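PDB 2H30: peptide methionine sulfoxide reductase msrA/msrB from Neisseria gonorrhoeae, which reduces oxidised methionine in proteins, its N-terminal thioredoxin-like domain being able to pass electrons from DsbD to the downstream reductase domains. Local coordinates for residues H18-M23 with R29-Y34; V77-F82 with T112-L117; G89-W94 with L103-D108. The protein carries 2 engineered substitutions. One frame throughout, in Å; residues are numbered along the deposited sequence.

Interaction 1: residues H18-M23 with R29-Y34; sequences HTMSTM and RPASVY. Engineered in segment 18-23: M20 (natural residue Leu), M23 (natural residue Leu).
M23 and A31 form the direct polar link between H18-M23 and R29-Y34: the N-H of A31 gives a hydrogen bond to O of M23, 2.9 Å from N to O and nearly straight at 166°. The same M23 carbonyl accepts a hydrogen bond from a water that lies 2.8 Å from its O; this water in turn accepts the N-H of S32, 2.9 Å from its N, and reaches O of S21 weakly. A second water joins the two serines, 3.1 Å from O of S21 and 2.8 Å from OG of S32. Two N-H groups at the start of the 3-10 segment 31-34 are thus matched to carbonyls of segment 18-23, directly or through water.

Van der Waals contact is modest. The methyl of A31 points at the turn, with its CB 3.4 Å from O of M23 and 3.9 Å from CG of M20. Further out, OG of S21 rests 3.5 Å from CB of S32, while its hydrogen bond goes back to O of P17.

Both methionines are engineered and carry selenium. The M20 chain leaves the backbone with CG opposite N (chi1 -167°), touching A31 with its root and sending its far end to I75, V106 and I113; M23 likewise reaches V106, I113 and D108.

M20 to M23 form a type I beta turn, closed by M23 N to M20 O, which carries the chain from helix 16-20 into strand 24-25. The contact is therefore the closure of a loop around the outermost strand on this side of the thioredoxin-like sheet.

Interaction 2: residues V77-F82 with T112-L117; sequences VASPGF and TIAQNL
S79 and A114 mark the nearest backbone approach, 7.9 Å from CA to CA, where the chain leaving strand 73-78 passes the first turn of helix 112-116. From S79 to F82 it makes a type II beta turn, with G81 at a positive phi of 81° and the N-H of F82 bonded to O of S79.

One water bridges the S79 hydroxyl and the helix backbone, 2.8 Å from OG of S79 and 2.9 Å from N of A114, whose N-H it accepts. It serves an amide of the helix's first turn, where the two preceding N-H groups, of T112 and I113, are received by the carboxylate of D108. The contact thus lies beyond the carboxy ends of neighbouring parallel strands 73-78 and 105-107, in a thioredoxin-like fold.

Among the side chains, F82 does most of the touching. With chi1 at 176° the ring swings out beside the carbonyl carbon to reach A114, with CE2 3.7 Å from CB. Towards its CE1 corner lies Q115, whose CG comes within 3.5 Å of CE1. The glutamine chain is extended, running past the ring in the opposite sense, and its amide plane is 7° from that of the ring. NE2, 3.9 Å from CD1 of F82, also makes weak hydrogen bonds to the carbonyls of G110 and G111, while the ring has Y122 as a further neighbour.

Interaction 3: residues G89-W94 with L103-D108; sequences GEFQKW and LPVVTD
V105 is the first residue of L103-D108 to meet G89-W94: its CG1 lies 4.3 Å from CE2 of F91, a loose apolar contact at the far end of the ring. V106 turns the other way, to the opposite face of the sheet, where it packs on A31 and the engineered M20 and M23.

T107 points back to the helix and divides its two branches between two residues. Its methyl CG2 sits evenly beside one side of the F91 ring, 3.9 Å from both CD2 and CE2. Its hydroxyl faces Q92, but OG1 and NE2 are 3.7 Å apart and a water mediates: it accepts from NE2 of Q92 at 2.9 Å and lies 3.0 Å from OG1 of T107. The same hydroxyl bonds O of K24 in the adjoining edge strand.

The Q92 amide is well gripped. A bend at chi2 (86°) folds the chain back to the helix start, where OE1 accepts the N-H of G89 with 2.8 Å between N and O. G89 is the N-cap, three residues before Q92; the bond is bent (135°), its donor above the carbonyl plane. NE2 also binds D88 through OD1. The strand ends at T107.

Helix 90-94 runs almost antiparallel to strand 105-107, at 159° and 10.8 Å between axes. It is the helix of the beta-alpha-beta unit 73-78, 90-95, 105-107, with F91 also reaching A78 on the first strand and V105 lying between strands 24-25 and 73-78.

In the fold
From the N terminus, interaction 1 closes first: a five-residue loop that holds edge strand 24-25, complete before the other two begin. The chain then builds strand 41-45 and helix 51-64, at whose start lie C50 and C53, consistent with the CxxC pair of thioredoxins. Interaction 2 opens at the end of strand 73-78 and closes only at helix 112-116; interaction 3 is nested inside that loop, fastening helix 90-95 to strand 105-107. D108 and I113 connect the three: D108 follows the strand of interaction 3 and leads to the helix of interaction 2; M23 of interaction 1 packs on D108 and I113. Interactions 1 and 3 lie on opposite faces of strand 105-107.

Interaction 1: residues H18-M23 with R29-Y34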
# COMPACT_ATOMS: atom_id res chain seq x y z
N HIS A 18 -11.49 8.47 0.95
CA HIS A 18 -11.85 9.84 0.60
C HIS A 18 -10.59 10.68 0.45
O HIS A 18 -10.41 11.41 -0.54
CB HIS A 18 -12.82 10.47 1.61
CG HIS A 18 -13.30 11.82 1.18
ND1 HIS A 18 -14.20 12.00 0.15
CD2 HIS A 18 -12.92 13.07 1.57
CE1 HIS A 18 -14.40 13.29 -0.04
NE2 HIS A 18 -13.64 13.96 0.81
N THR A 19 -9.66 10.53 1.38
CA THR A 19 -8.40 11.25 1.33
C THR A 19 -7.60 10.89 0.07
O THR A 19 -6.94 11.71 -0.56
CB THR A 19 -7.58 10.92 2.59
OG1 THR A 19 -8.32 11.36 3.74
CG2 THR A 19 -6.20 11.60 2.56
N MSE A 20 -7.64 9.61 -0.27
CA MSE A 20 -6.81 9.15 -1.37
C MSE A 20 -7.39 9.58 -2.69
O MSE A 20 -6.71 9.68 -3.70
CB MSE A 20 -6.65 7.65 -1.27
CG MSE A 20 -5.59 7.11 -2.14
SE MSE A 20 -5.63 5.27 -1.63
CE MSE A 20 -5.12 5.39 0.19
N SER A 21 -8.68 9.87 -2.69
CA SER A 21 -9.35 10.23 -3.95
C SER A 21 -8.96 11.68 -4.48
O SER A 21 -9.26 12.10 -5.62
CB SER A 21 -10.84 9.80 -3.89
OG SER A 21 -10.96 8.34 -3.82
N THR A 22 -8.15 12.40 -3.70
CA THR A 22 -7.59 13.65 -4.14
C THR A 22 -6.13 13.45 -4.62
O THR A 22 -5.40 14.40 -4.93
CB THR A 22 -7.67 14.68 -2.98
OG1 THR A 22 -6.62 14.41 -2.06
CG2 THR A 22 -8.99 14.50 -2.22
N MSE A 23 -5.70 12.18 -4.70
CA MSE A 23 -4.28 11.91 -4.94
C MSE A 23 -4.04 11.27 -6.29
O MSE A 23 -4.96 10.68 -6.89
CB MSE A 23 -3.72 10.98 -3.84
CG MSE A 23 -3.72 11.70 -2.51
SE MSE A 23 -3.05 10.42 -1.15
CE MSE A 23 -3.43 11.59 0.34
N ARG A 29 -2.03 9.24 -12.91
CA ARG A 29 -3.45 8.96 -13.00
C ARG A 29 -4.10 9.13 -11.62
O ARG A 29 -3.44 9.11 -10.59
CB ARG A 29 -3.71 7.61 -13.62
CG ARG A 29 -3.82 6.42 -12.66
CD ARG A 29 -4.09 5.18 -13.52
NE ARG A 29 -2.86 4.82 -14.26
CZ ARG A 29 -2.81 3.85 -15.15
NH1 ARG A 29 -3.90 3.14 -15.41
NH2 ARG A 29 -1.65 3.57 -15.77
N PRO A 30 -5.43 9.31 -11.57
CA PRO A 30 -6.10 9.40 -10.27
C PRO A 30 -6.00 8.10 -9.47
O PRO A 30 -6.28 7.02 -10.00
CB PRO A 30 -7.56 9.67 -10.64
CG PRO A 30 -7.46 10.29 -12.01
CD PRO A 30 -6.37 9.52 -12.69
N ALA A 31 -5.57 8.22 -8.22
CA ALA A 31 -5.53 7.02 -7.31
C ALA A 31 -6.92 6.39 -7.19
O ALA A 31 -7.05 5.18 -6.93
CB ALA A 31 -5.00 7.38 -5.97
N SER A 32 -7.99 7.21 -7.34
CA SER A 32 -9.32 6.71 -7.07
C SER A 32 -9.69 5.52 -8.00
O SER A 32 -10.59 4.72 -7.65
CB SER A 32 -10.32 7.86 -7.26
OG SER A 32 -10.32 8.31 -8.61
N VAL A 33 -9.07 5.40 -9.17
CA VAL A 33 -9.48 4.34 -10.12
C VAL A 33 -9.26 2.95 -9.52
O VAL A 33 -9.91 1.98 -9.94
CB VAL A 33 -8.81 4.47 -11.51
CG1 VAL A 33 -9.07 5.85 -12.12
CG2 VAL A 33 -7.30 4.21 -11.47
N TYR A 34 -8.32 2.87 -8.57
CA TYR A 34 -7.96 1.56 -7.99
C TYR A 34 -8.85 1.15 -6.85
O TYR A 34 -8.78 -0.02 -6.44
CB TYR A 34 -6.51 1.59 -7.48
CG TYR A 34 -5.57 1.75 -8.65
CD1 TYR A 34 -5.23 0.65 -9.46
CD2 TYR A 34 -5.02 2.99 -8.97
CE1 TYR A 34 -4.37 0.80 -10.54
CE2 TYR A 34 -4.15 3.16 -10.07
CZ TYR A 34 -3.84 2.04 -10.85
OH TYR A 34 -3.00 2.18 -11.96
O HOH W 1 -7.71 10.06 -7.12
O HOH W 2 -10.32 11.08 -8.37

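Interaction 2: residues V77-F82 with T112-L117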
# COMPACT_ATOMS: atom_id res chain seq x y z
N VAL A 77 1.49 2.81 -1.23
CA VAL A 77 1.60 4.25 -1.01
C VAL A 77 3.05 4.61 -0.71
O VAL A 77 3.64 4.08 0.23
CB VAL A 77 0.78 4.68 0.16
CG1 VAL A 77 1.03 6.19 0.49
CG2 VAL A 77 -0.73 4.46 -0.16
N ALA A 78 3.56 5.54 -1.52
CA ALA A 78 4.84 6.21 -1.22
C ALA A 78 4.48 7.64 -0.87
O ALA A 78 3.47 8.14 -1.34
CB ALA A 78 5.79 6.19 -2.38
N SER A 79 5.31 8.26 -0.04
CA SER A 79 4.94 9.56 0.60
C SER A 79 6.05 10.57 0.38
O SER A 79 6.87 10.78 1.27
CB SER A 79 4.62 9.35 2.09
OG SER A 79 3.51 8.48 2.25
N PRO A 80 6.08 11.18 -0.82
CA PRO A 80 7.17 12.15 -1.10
C PRO A 80 7.30 13.23 -0.02
O PRO A 80 6.31 13.77 0.47
CB PRO A 80 6.74 12.77 -2.44
CG PRO A 80 6.00 11.63 -3.16
CD PRO A 80 5.20 11.00 -1.98
N GLY A 81 8.54 13.49 0.39
CA GLY A 81 8.74 14.54 1.39
C GLY A 81 8.49 14.19 2.82
O GLY A 81 8.67 15.02 3.70
N PHE A 82 8.11 12.94 3.10
CA PHE A 82 7.80 12.49 4.42
C PHE A 82 8.83 11.43 4.82
O PHE A 82 9.19 10.58 3.97
CB PHE A 82 6.39 11.84 4.40
CG PHE A 82 5.98 11.25 5.68
CD1 PHE A 82 5.77 12.07 6.82
CD2 PHE A 82 5.72 9.88 5.80
CE1 PHE A 82 5.32 11.50 8.02
CE2 PHE A 82 5.30 9.32 6.98
CZ PHE A 82 5.10 10.11 8.14
N THR A 112 0.20 12.32 4.25
CA THR A 112 -1.05 12.56 5.01
C THR A 112 -1.63 11.27 5.59
O THR A 112 -1.93 11.18 6.79
CB THR A 112 -2.08 13.18 4.11
OG1 THR A 112 -1.58 14.50 3.79
CG2 THR A 112 -3.40 13.33 4.87
N ILE A 113 -1.72 10.23 4.76
CA ILE A 113 -2.41 9.03 5.23
C ILE A 113 -1.52 8.32 6.25
O ILE A 113 -2.00 7.88 7.30
CB ILE A 113 -2.71 8.11 4.07
CG1 ILE A 113 -3.63 8.84 3.08
CG2 ILE A 113 -3.24 6.73 4.60
CD1 ILE A 113 -3.75 8.13 1.82
N ALA A 114 -0.21 8.23 5.97
CA ALA A 114 0.68 7.61 6.92
C ALA A 114 0.60 8.31 8.29
O ALA A 114 0.57 7.67 9.33
CB ALA A 114 2.13 7.60 6.34
N GLN A 115 0.60 9.64 8.28
CA GLN A 115 0.47 10.36 9.54
C GLN A 115 -0.88 10.08 10.23
O GLN A 115 -0.89 9.84 11.44
CB GLN A 115 0.62 11.86 9.29
CG GLN A 115 2.05 12.21 8.94
CD GLN A 115 2.18 13.68 8.71
OE1 GLN A 115 1.89 14.46 9.62
NE2 GLN A 115 2.50 14.09 7.50
N ASN A 116 -1.98 10.09 9.48
CA ASN A 116 -3.31 9.75 10.04
C ASN A 116 -3.35 8.37 10.66
O ASN A 116 -4.03 8.13 11.62
CB ASN A 116 -4.41 9.86 8.97
CG ASN A 116 -4.65 11.27 8.48
OD1 ASN A 116 -5.27 11.45 7.41
ND2 ASN A 116 -4.14 12.25 9.20
N LEU A 117 -2.63 7.42 10.04
CA LEU A 117 -2.62 6.07 10.52
C LEU A 117 -1.50 5.77 11.51
O LEU A 117 -1.38 4.62 11.97
CB LEU A 117 -2.60 5.08 9.33
CG LEU A 117 -3.75 5.20 8.34
CD1 LEU A 117 -3.70 4.02 7.31
CD2 LEU A 117 -5.06 5.23 8.97
O HOH W 3 0.94 8.43 3.33

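Interaction 3: residues G89-W94 with L103-D108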
# COMPACT_ATOMS: atom_id res chain seq x y z
N GLY A 89 7.89 15.07 -7.39
CA GLY A 89 8.62 15.19 -8.66
C GLY A 89 9.90 14.35 -8.69
O GLY A 89 10.07 13.57 -9.65
N GLU A 90 10.75 14.51 -7.66
CA GLU A 90 12.02 13.78 -7.56
C GLU A 90 11.65 12.29 -7.40
O GLU A 90 12.21 11.43 -8.13
CB GLU A 90 12.84 14.28 -6.39
CG GLU A 90 14.12 13.47 -6.16
CD GLU A 90 14.90 13.82 -4.87
OE1 GLU A 90 14.40 14.48 -3.88
OE2 GLU A 90 16.09 13.36 -4.86
N PHE A 91 10.60 12.05 -6.60
CA PHE A 91 10.20 10.66 -6.32
C PHE A 91 9.81 9.99 -7.61
O PHE A 91 10.26 8.89 -7.95
CB PHE A 91 9.07 10.56 -5.25
CG PHE A 91 8.57 9.15 -5.10
CD1 PHE A 91 9.30 8.26 -4.30
CD2 PHE A 91 7.50 8.67 -5.89
CE1 PHE A 91 8.93 6.90 -4.23
CE2 PHE A 91 7.13 7.28 -5.80
CZ PHE A 91 7.87 6.44 -4.97
N GLN A 92 8.90 10.62 -8.36
CA GLN A 92 8.35 10.01 -9.57
C GLN A 92 9.43 9.80 -10.64
O GLN A 92 9.39 8.83 -11.39
CB GLN A 92 7.19 10.86 -10.10
CG GLN A 92 5.94 10.94 -9.22
CD GLN A 92 5.97 12.02 -8.16
OE1 GLN A 92 7.04 12.45 -7.69
NE2 GLN A 92 4.79 12.43 -7.69
N LYS A 93 10.37 10.73 -10.74
CA LYS A 93 11.47 10.62 -11.68
C LYS A 93 12.36 9.41 -11.35
O LYS A 93 12.69 8.66 -12.23
CB LYS A 93 12.29 11.92 -11.70
CG LYS A 93 13.38 11.87 -12.79
CD LYS A 93 12.88 11.29 -14.14
CE LYS A 93 11.53 11.93 -14.65
NZ LYS A 93 10.58 10.88 -15.20
N TRP A 94 12.65 9.23 -10.07
CA TRP A 94 13.42 8.07 -9.59
C TRP A 94 12.60 6.81 -9.88
O TRP A 94 13.10 5.82 -10.42
CB TRP A 94 13.70 8.23 -8.10
CG TRP A 94 14.18 6.92 -7.53
CD1 TRP A 94 15.44 6.37 -7.64
CD2 TRP A 94 13.37 5.96 -6.86
NE1 TRP A 94 15.47 5.14 -7.01
CE2 TRP A 94 14.21 4.85 -6.55
CE3 TRP A 94 12.00 5.93 -6.48
CZ2 TRP A 94 13.74 3.71 -5.87
CZ3 TRP A 94 11.53 4.79 -5.80
CH2 TRP A 94 12.40 3.70 -5.52
N LEU A 103 1.96 -2.58 -10.67
CA LEU A 103 1.84 -2.23 -9.28
C LEU A 103 1.30 -0.80 -9.06
O LEU A 103 1.97 0.16 -9.47
CB LEU A 103 3.26 -2.27 -8.67
CG LEU A 103 3.25 -2.08 -7.12
CD1 LEU A 103 2.49 -3.18 -6.39
CD2 LEU A 103 4.70 -2.02 -6.69
N PRO A 104 0.15 -0.64 -8.40
CA PRO A 104 -0.29 0.73 -8.14
C PRO A 104 0.52 1.42 -7.07
O PRO A 104 0.76 0.81 -6.00
CB PRO A 104 -1.76 0.56 -7.70
CG PRO A 104 -2.12 -0.87 -8.09
CD PRO A 104 -0.84 -1.66 -7.99
N VAL A 105 1.05 2.60 -7.41
CA VAL A 105 1.79 3.37 -6.45
C VAL A 105 1.13 4.72 -6.28
O VAL A 105 1.36 5.63 -7.13
CB VAL A 105 3.27 3.54 -6.82
CG1 VAL A 105 3.95 4.35 -5.72
CG2 VAL A 105 3.97 2.13 -7.00
N VAL A 106 0.41 4.90 -5.19
CA VAL A 106 -0.17 6.22 -4.89
C VAL A 106 0.94 7.08 -4.33
O VAL A 106 1.72 6.64 -3.50
CB VAL A 106 -1.29 6.07 -3.88
CG1 VAL A 106 -1.81 7.46 -3.35
CG2 VAL A 106 -2.42 5.24 -4.43
N THR A 107 0.98 8.36 -4.72
CA THR A 107 1.97 9.28 -4.20
C THR A 107 1.26 10.26 -3.27
O THR A 107 0.42 11.08 -3.74
CB THR A 107 2.75 9.98 -5.34
OG1 THR A 107 1.87 10.58 -6.31
CG2 THR A 107 3.64 9.01 -6.03
N ASP A 108 1.56 10.18 -1.99
CA ASP A 108 0.90 11.00 -0.96
C ASP A 108 1.91 12.05 -0.53
O ASP A 108 2.73 11.82 0.34
CB ASP A 108 0.54 10.10 0.22
CG ASP A 108 -0.22 10.81 1.32
OD1 ASP A 108 -0.24 12.08 1.34
OD2 ASP A 108 -0.76 10.10 2.18
O HOH W 4 2.26 11.74 -9.02